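Local coordinates for protein NF-kappa-B inhibitor beta (Mus musculus, PDB 1OY3) that inhibits NF-kappa-B by binding it and trapping it in the cytoplasm, though its unphosphorylated, resynthesized form can accompany it to the nucleus, at residues Gln20-Leu25 with Val61-Ala66; Ala48-Ala53 with Leu82-Arg87; Leu98-Ser103 with Glu145-Gln150. All blocks are in the same frame, centred on the assembly; numbering follows the deposited sequence.

Contact 1: residues Gln20-Leu25 with Val61-Ala66; sequences QHEPFL and VEKLYA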
loop_
_atom_site.group_PDB
_atom_site.type_symbol
_atom_site.label_atom_id
_atom_site.label_comp_id
_atom_site.label_asym_id
_atom_site.label_seq_id
_atom_site.Cartn_x
_atom_site.Cartn_y
_atom_site.Cartn_z
ATOM N N GLN C 20 -20.549 -13.126 -11.484
ATOM C CA GLN C 20 -20.171 -14.529 -11.392
ATOM C C GLN C 20 -20.979 -15.390 -12.359
ATOM O O GLN C 20 -21.566 -16.402 -11.967
ATOM C CB GLN C 20 -20.388 -15.012 -9.955
ATOM C CG GLN C 20 -19.515 -14.291 -8.939
ATOM C CD GLN C 20 -19.905 -14.582 -7.505
ATOM O OE1 GLN C 20 -19.875 -15.729 -7.058
ATOM N NE2 GLN C 20 -20.272 -13.538 -6.775
ATOM N N HIS C 21 -21.011 -14.985 -13.623
ATOM C CA HIS C 21 -21.758 -15.735 -14.629
ATOM C C HIS C 21 -20.789 -16.487 -15.549
ATOM O O HIS C 21 -20.440 -16.013 -16.631
ATOM C CB HIS C 21 -22.634 -14.779 -15.449
ATOM C CG HIS C 21 -23.721 -15.465 -16.217
ATOM N ND1 HIS C 21 -25.053 -15.350 -15.884
ATOM C CD2 HIS C 21 -23.674 -16.288 -17.293
ATOM C CE1 HIS C 21 -25.780 -16.070 -16.721
ATOM N NE2 HIS C 21 -24.967 -16.650 -17.585
ATOM N N GLU C 22 -20.353 -17.662 -15.110
ATOM C CA GLU C 22 -19.417 -18.460 -15.893
ATOM C C GLU C 22 -19.837 -18.653 -17.345
ATOM O O GLU C 22 -19.032 -18.464 -18.259
ATOM C CB GLU C 22 -18.908 -19.640 -15.070
ATOM C CG GLU C 22 -18.299 -19.211 -13.748
ATOM C CD GLU C 22 -16.932 -18.575 -13.913
ATOM O OE1 GLU C 22 -15.948 -19.334 -14.049
ATOM O OE2 GLU C 22 -16.839 -17.322 -13.901
ATOM N N PRO C 23 -21.100 -19.046 -17.577
ATOM C CA PRO C 23 -21.593 -19.250 -18.943
ATOM C C PRO C 23 -21.384 -18.042 -19.854
ATOM O O PRO C 23 -20.846 -18.175 -20.952
ATOM C CB PRO C 23 -23.065 -19.575 -18.724
ATOM C CG PRO C 23 -23.015 -20.365 -17.441
ATOM C CD PRO C 23 -22.098 -19.502 -16.593
ATOM N N PHE C 24 -21.805 -16.861 -19.411
ATOM C CA PHE C 24 -21.623 -15.674 -20.234
ATOM C C PHE C 24 -20.136 -15.351 -20.325
ATOM O O PHE C 24 -19.656 -14.913 -21.372
ATOM C CB PHE C 24 -22.398 -14.479 -19.668
ATOM C CG PHE C 24 -22.518 -13.324 -20.635
ATOM C CD1 PHE C 24 -22.955 -13.537 -21.944
ATOM C CD2 PHE C 24 -22.198 -12.025 -20.242
ATOM C CE1 PHE C 24 -23.070 -12.476 -22.849
ATOM C CE2 PHE C 24 -22.310 -10.956 -21.136
ATOM C CZ PHE C 24 -22.748 -11.183 -22.444
ATOM N N LEU C 25 -19.403 -15.570 -19.233
ATOM C CA LEU C 25 -17.968 -15.313 -19.246
ATOM C C LEU C 25 -17.363 -16.107 -20.388
ATOM O O LEU C 25 -16.650 -15.554 -21.225
ATOM C CB LEU C 25 -17.301 -15.742 -17.937
ATOM C CG LEU C 25 -15.765 -15.729 -18.019
ATOM C CD1 LEU C 25 -15.284 -14.357 -18.459
ATOM C CD2 LEU C 25 -15.151 -16.103 -16.676
ATOM N N VAL C 61 -9.918 -17.043 -12.559
ATOM C CA VAL C 61 -8.626 -16.441 -12.806
ATOM C C VAL C 61 -7.889 -17.216 -13.897
ATOM O O VAL C 61 -7.181 -16.618 -14.712
ATOM C CB VAL C 61 -7.770 -16.393 -11.513
ATOM C CG1 VAL C 61 -6.318 -16.066 -11.852
ATOM C CG2 VAL C 61 -8.348 -15.331 -10.557
ATOM N N GLU C 62 -8.067 -18.536 -13.930
ATOM C CA GLU C 62 -7.403 -19.361 -14.936
ATOM C C GLU C 62 -7.927 -19.076 -16.337
ATOM O O GLU C 62 -7.152 -18.990 -17.290
ATOM C CB GLU C 62 -7.570 -20.855 -14.612
ATOM C CG GLU C 62 -6.986 -21.804 -15.667
ATOM C CD GLU C 62 -7.012 -23.268 -15.235
ATOM O OE1 GLU C 62 -8.036 -23.700 -14.668
ATOM O OE2 GLU C 62 -6.014 -23.986 -15.466
ATOM N N LYS C 63 -9.243 -18.935 -16.465
ATOM C CA LYS C 63 -9.844 -18.665 -17.769
ATOM C C LYS C 63 -9.276 -17.379 -18.325
ATOM O O LYS C 63 -8.795 -17.333 -19.461
ATOM C CB LYS C 63 -11.358 -18.544 -17.640
ATOM C CG LYS C 63 -12.040 -19.820 -17.211
ATOM C CD LYS C 63 -13.547 -19.620 -17.220
ATOM C CE LYS C 63 -14.277 -20.886 -16.840
ATOM N NZ LYS C 63 -15.729 -20.603 -16.761
ATOM N N LEU C 64 -9.310 -16.332 -17.506
ATOM C CA LEU C 64 -8.788 -15.034 -17.903
ATOM C C LEU C 64 -7.301 -15.147 -18.216
ATOM O O LEU C 64 -6.830 -14.620 -19.229
ATOM C CB LEU C 64 -9.044 -14.003 -16.786
ATOM C CG LEU C 64 -10.542 -13.779 -16.552
ATOM C CD1 LEU C 64 -10.803 -12.993 -15.270
ATOM C CD2 LEU C 64 -11.117 -13.050 -17.770
ATOM N N TYR C 65 -6.567 -15.858 -17.363
ATOM C CA TYR C 65 -5.124 -16.030 -17.553
ATOM C C TYR C 65 -4.862 -16.852 -18.827
ATOM O O TYR C 65 -4.004 -16.511 -19.645
ATOM C CB TYR C 65 -4.523 -16.739 -16.325
ATOM C CG TYR C 65 -3.001 -16.769 -16.245
ATOM C CD1 TYR C 65 -2.352 -17.802 -15.564
ATOM C CD2 TYR C 65 -2.215 -15.756 -16.800
ATOM C CE1 TYR C 65 -0.978 -17.831 -15.438
ATOM C CE2 TYR C 65 -0.811 -15.771 -16.667
ATOM C CZ TYR C 65 -0.212 -16.817 -15.983
ATOM O OH TYR C 65 1.160 -16.851 -15.810
ATOM N N ALA C 66 -5.620 -17.929 -18.989
ATOM C CA ALA C 66 -5.486 -18.804 -20.143
ATOM C C ALA C 66 -5.785 -18.025 -21.415
ATOM O O ALA C 66 -5.138 -18.232 -22.441
ATOM C CB ALA C 66 -6.447 -19.994 -20.019
#
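Glu-22 and Leu-25 of ANK 1 meet Lys-63 and Leu-64 of ANK 2 where the outer helices of two consecutive ankyrin repeats, 22-32 and 58-66, lie side by side. The polar half is a salt bridge, Lys-63 NZ to Glu-22 OE1 at 3.0 Å. Lys-63 runs out straight beyond CG and brings its ammonium group alongside the start of helix 22-32. Glu-22 instead bends about CB-CG (chi2 -74°), which swings its carboxylate out toward helix 58-66. NZ meets OE1 from above the carboxylate plane, 62° out of it, and also lies 3.7 Å from Glu-22 CB. The same NZ forms a second salt bridge with Asp-26, one turn further along helix 22-32, so a single lysine is gripped by two acids of the neighbouring repeat. Glu-22 OE2 has a weak hydrogen bond from Thr-60 of helix 58-66.

In the ankyrin fold each repeat is a pair of antiparallel helices followed by a loop that leads to the next repeat, and here His-21 marks the N-cap of the second helix of ANK 1, directly after Gln-20, which ends the preceding helix in a Schellman motif. Leu-25 N bonds to His-21 O at 2.8 Å, closing the first turn. Beneath the charged group, Leu-25 CD2 touches the aliphatic shaft of Lys-63 at CD, 3.9 Å away. The other Leu-25 methyl, CD1, approaches Leu-64 CD2 at 4.4 Å, a looser apolar meeting deeper in the stack. Leu-64 also packs on Leu-29 of helix 22-32 and on Ala-48 and Ala-52 of helix 48-55. Phe-24, on another side of the turn, meets an aromatic side chain of another protein chain edge-to-face.

Contact 2: residues Ala48-Ala53 with Leu82-Arg87; sequences ALHLAA and LHLACR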
loop_
_atom_site.group_PDB
_atom_site.type_symbol
_atom_site.label_atom_id
_atom_site.label_comp_id
_atom_site.label_asym_id
_atom_site.label_seq_id
_atom_site.Cartn_x
_atom_site.Cartn_y
_atom_site.Cartn_z
ATOM N N ALA C 48 -10.632 -7.335 -15.650
ATOM C CA ALA C 48 -11.473 -8.461 -15.260
ATOM C C ALA C 48 -10.674 -9.392 -14.347
ATOM O O ALA C 48 -11.223 -9.996 -13.420
ATOM C CB ALA C 48 -11.936 -9.214 -16.497
ATOM N N LEU C 49 -9.372 -9.502 -14.615
ATOM C CA LEU C 49 -8.489 -10.365 -13.825
ATOM C C LEU C 49 -8.496 -9.873 -12.383
ATOM O O LEU C 49 -8.671 -10.650 -11.462
ATOM C CB LEU C 49 -7.048 -10.312 -14.359
ATOM C CG LEU C 49 -6.205 -11.591 -14.419
ATOM C CD1 LEU C 49 -4.730 -11.258 -14.153
ATOM C CD2 LEU C 49 -6.711 -12.593 -13.419
ATOM N N HIS C 50 -8.290 -8.570 -12.206
ATOM C CA HIS C 50 -8.273 -7.953 -10.880
ATOM C C HIS C 50 -9.540 -8.314 -10.120
ATOM O O HIS C 50 -9.505 -8.674 -8.941
ATOM C CB HIS C 50 -8.211 -6.427 -10.986
ATOM C CG HIS C 50 -6.880 -5.882 -11.396
ATOM N ND1 HIS C 50 -6.730 -5.017 -12.462
ATOM C CD2 HIS C 50 -5.653 -6.008 -10.839
ATOM C CE1 HIS C 50 -5.469 -4.630 -12.541
ATOM N NE2 HIS C 50 -4.794 -5.217 -11.567
ATOM N N LEU C 51 -10.672 -8.191 -10.798
ATOM C CA LEU C 51 -11.946 -8.504 -10.169
ATOM C C LEU C 51 -12.004 -9.962 -9.734
ATOM O O LEU C 51 -12.437 -10.262 -8.630
ATOM C CB LEU C 51 -13.093 -8.194 -11.141
ATOM C CG LEU C 51 -13.225 -6.698 -11.430
ATOM C CD1 LEU C 51 -14.275 -6.450 -12.517
ATOM C CD2 LEU C 51 -13.579 -5.976 -10.142
ATOM N N ALA C 52 -11.563 -10.858 -10.609
ATOM C CA ALA C 52 -11.579 -12.286 -10.332
ATOM C C ALA C 52 -10.683 -12.592 -9.128
ATOM O O ALA C 52 -11.030 -13.421 -8.277
ATOM C CB ALA C 52 -11.095 -13.060 -11.568
ATOM N N ALA C 53 -9.542 -11.912 -9.061
ATOM C CA ALA C 53 -8.598 -12.105 -7.961
ATOM C C ALA C 53 -9.194 -11.677 -6.620
ATOM O O ALA C 53 -9.055 -12.374 -5.613
ATOM C CB ALA C 53 -7.315 -11.330 -8.227
ATOM N N LEU C 82 -1.940 -10.342 -8.682
ATOM C CA LEU C 82 -1.258 -11.090 -7.623
ATOM C C LEU C 82 -1.268 -10.301 -6.322
ATOM O O LEU C 82 -1.391 -10.883 -5.256
ATOM C CB LEU C 82 0.203 -11.421 -7.999
ATOM C CG LEU C 82 0.977 -12.213 -6.924
ATOM C CD1 LEU C 82 0.222 -13.499 -6.615
ATOM C CD2 LEU C 82 2.419 -12.535 -7.383
ATOM N N HIS C 83 -1.120 -8.981 -6.401
ATOM C CA HIS C 83 -1.127 -8.149 -5.193
ATOM C C HIS C 83 -2.450 -8.261 -4.472
ATOM O O HIS C 83 -2.489 -8.327 -3.254
ATOM C CB HIS C 83 -0.919 -6.666 -5.516
ATOM C CG HIS C 83 0.515 -6.244 -5.576
ATOM N ND1 HIS C 83 1.169 -6.002 -6.764
ATOM C CD2 HIS C 83 1.414 -6.005 -4.594
ATOM C CE1 HIS C 83 2.411 -5.629 -6.511
ATOM N NE2 HIS C 83 2.584 -5.624 -5.201
ATOM N N LEU C 84 -3.530 -8.243 -5.246
ATOM C CA LEU C 84 -4.876 -8.319 -4.702
ATOM C C LEU C 84 -5.122 -9.668 -4.042
ATOM O O LEU C 84 -5.758 -9.742 -2.993
ATOM C CB LEU C 84 -5.905 -8.057 -5.815
ATOM C CG LEU C 84 -5.797 -6.665 -6.454
ATOM C CD1 LEU C 84 -6.720 -6.560 -7.669
ATOM C CD2 LEU C 84 -6.157 -5.610 -5.415
ATOM N N ALA C 85 -4.614 -10.731 -4.656
ATOM C CA ALA C 85 -4.778 -12.062 -4.106
ATOM C C ALA C 85 -4.159 -12.097 -2.721
ATOM O O ALA C 85 -4.707 -12.715 -1.809
ATOM C CB ALA C 85 -4.100 -13.115 -5.004
ATOM N N CYS C 86 -3.026 -11.418 -2.565
ATOM C CA CYS C 86 -2.319 -11.407 -1.284
ATOM C C CYS C 86 -2.977 -10.567 -0.208
ATOM O O CYS C 86 -2.517 -10.541 0.923
ATOM C CB CYS C 86 -0.887 -10.918 -1.475
ATOM S SG CYS C 86 0.070 -11.954 -2.573
ATOM N N ARG C 87 -4.055 -9.884 -0.559
ATOM C CA ARG C 87 -4.748 -9.026 0.394
ATOM C C ARG C 87 -5.981 -9.741 0.918
ATOM O O ARG C 87 -6.440 -9.481 2.026
ATOM C CB ARG C 87 -5.177 -7.721 -0.284
ATOM C CG ARG C 87 -4.085 -7.029 -1.073
ATOM C CD ARG C 87 -4.645 -5.817 -1.809
ATOM N NE ARG C 87 -5.035 -4.741 -0.902
ATOM C CZ ARG C 87 -5.941 -3.814 -1.190
ATOM N NH1 ARG C 87 -6.564 -3.830 -2.360
ATOM N NH2 ARG C 87 -6.212 -2.857 -0.313
#
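The imidazole of His-50 takes the CD1 methyl of Leu-84 obliquely, with 3.4 Å between Leu-84 CD1 and His-50 CD2, while both ring nitrogens are engaged by backbone. ND1 accepts a hydrogen bond from Thr-47 N, and NE2 has weak bonds to the carbonyl oxygens of Val-73 and His-79. This pattern is consistent with a neutral ring that carries its proton on NE2. The other Leu-84 methyl, CD2, lies in plane at the edge of the Arg-87 guanidinium.

His-50 belongs to the Thr-Ala-Leu-His form of the TPLH signature that opens the first helix of an ankyrin repeat, here helix 48-55 of ANK 2. Its counterpart in helix 81-85 of ANK 3 is His-83, bonded through ND1 to Thr-80 OG1 and through NE2 to His-159 O. Such histidines tie the start of their own helix to the loop leading into the next repeat.

Leu-84 buries more surface here than any other single residue. Its chi1 of -62° sets CG beside the backbone N, and chi2 of 172° then carries CD1 across to helix 48-55, where the methyl sits 3.6 Å from His-50 CB as well as beside the ring. The two side chains meet at about a right angle. One repeat earlier the arrangement recurs: Leu-51 packs on His-14 of helix 12-18, as Leu-84 does on His-50. Leu-84 also touches an acidic side chain of another protein chain, so the inner helices approach the bound partner here.

One turn beyond His-50 the backbones come close, Ala-53 CA to Ala-85 CA being 5.4 Å; alanine on both sides leaves room for this, and Ala-53 CB rests against Leu-84 CB at 4.3 Å.

Contact 3: residues Leu98-Ser103 with Glu145-Gln150; sequences LQPRPS and EDWRLQ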
loop_
_atom_site.group_PDB
_atom_site.type_symbol
_atom_site.label_atom_id
_atom_site.label_comp_id
_atom_site.label_asym_id
_atom_site.label_seq_id
_atom_site.Cartn_x
_atom_site.Cartn_y
_atom_site.Cartn_z
ATOM N N LEU C 98 0.998 -17.952 -10.429
ATOM C CA LEU C 98 2.410 -18.260 -10.229
ATOM C C LEU C 98 2.993 -19.457 -11.000
ATOM O O LEU C 98 3.610 -20.342 -10.412
ATOM C CB LEU C 98 2.664 -18.433 -8.727
ATOM C CG LEU C 98 2.369 -17.174 -7.895
ATOM C CD1 LEU C 98 2.372 -17.512 -6.417
ATOM C CD2 LEU C 98 3.391 -16.104 -8.209
ATOM N N GLN C 99 2.795 -19.465 -12.314
ATOM C CA GLN C 99 3.304 -20.523 -13.193
ATOM C C GLN C 99 3.093 -20.066 -14.625
ATOM O O GLN C 99 2.375 -19.105 -14.863
ATOM C CB GLN C 99 2.553 -21.841 -12.956
ATOM C CG GLN C 99 1.070 -21.808 -13.295
ATOM C CD GLN C 99 0.330 -23.065 -12.828
ATOM O OE1 GLN C 99 -0.383 -23.045 -11.824
ATOM N NE2 GLN C 99 0.510 -24.160 -13.550
ATOM N N PRO C 100 3.725 -20.743 -15.597
ATOM C CA PRO C 100 3.559 -20.352 -16.994
ATOM C C PRO C 100 2.085 -20.369 -17.381
ATOM O O PRO C 100 1.361 -21.293 -17.033
ATOM C CB PRO C 100 4.363 -21.410 -17.743
ATOM C CG PRO C 100 5.457 -21.741 -16.763
ATOM C CD PRO C 100 4.708 -21.833 -15.467
ATOM N N ARG C 101 1.649 -19.338 -18.091
ATOM C CA ARG C 101 0.268 -19.240 -18.537
ATOM C C ARG C 101 -0.199 -20.548 -19.185
ATOM O O ARG C 101 0.582 -21.244 -19.825
ATOM C CB ARG C 101 0.128 -18.086 -19.539
ATOM C CG ARG C 101 -1.221 -18.036 -20.233
ATOM C CD ARG C 101 -1.308 -16.948 -21.295
ATOM N NE ARG C 101 -1.541 -15.617 -20.738
ATOM C CZ ARG C 101 -0.591 -14.817 -20.268
ATOM N NH1 ARG C 101 0.679 -15.203 -20.282
ATOM N NH2 ARG C 101 -0.911 -13.623 -19.792
ATOM N N PRO C 102 -1.479 -20.906 -19.008
ATOM C CA PRO C 102 -1.972 -22.146 -19.617
ATOM C C PRO C 102 -1.775 -22.115 -21.132
ATOM O O PRO C 102 -1.891 -21.061 -21.758
ATOM C CB PRO C 102 -3.449 -22.153 -19.249
ATOM C CG PRO C 102 -3.468 -21.445 -17.911
ATOM C CD PRO C 102 -2.501 -20.292 -18.140
ATOM N N SER C 103 -1.482 -23.270 -21.720
ATOM C CA SER C 103 -1.293 -23.346 -23.164
ATOM C C SER C 103 -2.657 -23.283 -23.851
ATOM O O SER C 103 -3.543 -24.085 -23.552
ATOM C CB SER C 103 -0.582 -24.648 -23.536
ATOM O OG SER C 103 -0.374 -24.729 -24.934
ATOM N N GLU C 145 7.976 -13.078 -21.462
ATOM C CA GLU C 145 6.897 -14.021 -21.163
ATOM C C GLU C 145 7.285 -14.805 -19.912
ATOM O O GLU C 145 7.105 -16.018 -19.828
ATOM C CB GLU C 145 6.655 -14.978 -22.339
ATOM C CG GLU C 145 7.688 -16.089 -22.522
ATOM C CD GLU C 145 8.985 -15.608 -23.141
ATOM O OE1 GLU C 145 8.953 -15.134 -24.300
ATOM O OE2 GLU C 145 10.036 -15.712 -22.473
ATOM N N ASP C 146 7.819 -14.073 -18.941
ATOM C CA ASP C 146 8.272 -14.623 -17.672
ATOM C C ASP C 146 7.239 -14.304 -16.587
ATOM O O ASP C 146 7.174 -13.181 -16.099
ATOM C CB ASP C 146 9.618 -13.991 -17.313
ATOM C CG ASP C 146 10.249 -14.607 -16.090
ATOM O OD1 ASP C 146 11.266 -14.060 -15.613
ATOM O OD2 ASP C 146 9.732 -15.638 -15.614
ATOM N N TRP C 147 6.430 -15.293 -16.219
ATOM C CA TRP C 147 5.409 -15.099 -15.196
ATOM C C TRP C 147 6.015 -14.644 -13.872
ATOM O O TRP C 147 5.310 -14.110 -13.022
ATOM C CB TRP C 147 4.624 -16.391 -14.964
ATOM C CG TRP C 147 5.468 -17.543 -14.496
ATOM C CD1 TRP C 147 6.098 -18.468 -15.279
ATOM C CD2 TRP C 147 5.812 -17.865 -13.140
ATOM N NE1 TRP C 147 6.813 -19.347 -14.496
ATOM C CE2 TRP C 147 6.657 -18.998 -13.180
ATOM C CE3 TRP C 147 5.491 -17.306 -11.897
ATOM C CZ2 TRP C 147 7.185 -19.582 -12.020
ATOM C CZ3 TRP C 147 6.015 -17.889 -10.740
ATOM C CH2 TRP C 147 6.851 -19.010 -10.811
ATOM N N ARG C 148 7.318 -14.859 -13.700
ATOM C CA ARG C 148 8.009 -14.475 -12.469
ATOM C C ARG C 148 8.161 -12.961 -12.280
ATOM O O ARG C 148 8.551 -12.497 -11.208
ATOM C CB ARG C 148 9.389 -15.142 -12.409
ATOM C CG ARG C 148 9.356 -16.637 -12.130
ATOM C CD ARG C 148 10.756 -17.140 -11.760
ATOM N NE ARG C 148 10.731 -18.458 -11.128
ATOM C CZ ARG C 148 10.460 -19.594 -11.766
ATOM N NH1 ARG C 148 10.191 -19.579 -13.065
ATOM N NH2 ARG C 148 10.450 -20.747 -11.103
ATOM N N LEU C 149 7.861 -12.195 -13.322
ATOM C CA LEU C 149 7.944 -10.746 -13.236
ATOM C C LEU C 149 6.840 -10.234 -12.306
ATOM O O LEU C 149 6.824 -9.060 -11.953
ATOM C CB LEU C 149 7.791 -10.115 -14.625
ATOM C CG LEU C 149 8.829 -10.559 -15.663
ATOM C CD1 LEU C 149 8.460 -10.017 -17.037
ATOM C CD2 LEU C 149 10.210 -10.080 -15.244
ATOM N N GLN C 150 5.917 -11.115 -11.918
ATOM C CA GLN C 150 4.822 -10.736 -11.016
ATOM C C GLN C 150 5.329 -10.654 -9.575
ATOM O O GLN C 150 4.847 -9.848 -8.765
ATOM C CB GLN C 150 3.701 -11.777 -11.057
ATOM C CG GLN C 150 2.952 -11.905 -12.376
ATOM C CD GLN C 150 2.005 -13.109 -12.380
ATOM O OE1 GLN C 150 0.954 -13.091 -11.733
ATOM N NE2 GLN C 150 2.388 -14.164 -13.093
#
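With chi1 at 61°, Trp-147 places CG between its own backbone N and carbonyl carbon, and chi2 of -90° turns the indole flat against the main chain of Leu-98, Gln-99 and Pro-100. The ring thus stacks on backbone more than on side chains. Leu-98 C lies 3.3 Å above the indole plane toward the rim of the benzene half, while Gln-99 CA sits over the ring centre. At the pyrrole end Pro-100 N is 3.3 Å from Trp-147 CD1, and Pro-100 CD reaches NE1 at 3.4 Å. Leu-98 CB adds an apolar touch on CZ3 at 3.9 Å.

The opposite face is met by the next residue: Arg-148 CG lies on it, toward the rim, and the inclined guanidinium passes CZ2 with one of its own faces. Several local bonds hold the short 3-10 turn 147-149 that presents the ring. Asp-146 OD2 accepts from Arg-148 N at 3.2 Å, an Asx turn. Trp-147 O takes both Gln-150 N and Gln-150 NE2, the latter at 2.9 Å on a lone pair in the carbonyl plane.

Both segments belong to the long connection between helices 91-97 and 161-167. The contact brings the start of that connection against a later part of it, beside helices 58-66 and 81-85: Gln-150 NE2 also bonds to Leu-97 O, Leu-98 packs on Leu-82 of helix 81-85, and Tyr-65 of helix 58-66 hydrogen-bonds Gln-99 O and touches Trp-147.

Contacts 1 and 2 both join neighbouring ankyrin repeats, but through different layers: contact 1 pairs outer helices and is partly buried, contact 2 pairs inner helices and is fully buried. ANK 2 contributes to both, and its helices 48-55 and 58-66 pack on each other and so join the two contacts. Their chemistry follows depth, with a salt bridge over leucines in the first and methyl-on-imidazole packing in the second. Contact 3 lies at the surface, without regular helix on one side, and relies on an indole laid over backbone. It is fastened to contact 1 through Tyr-65 and to contact 2 through Leu-82, beside helices 58-66 and 81-85.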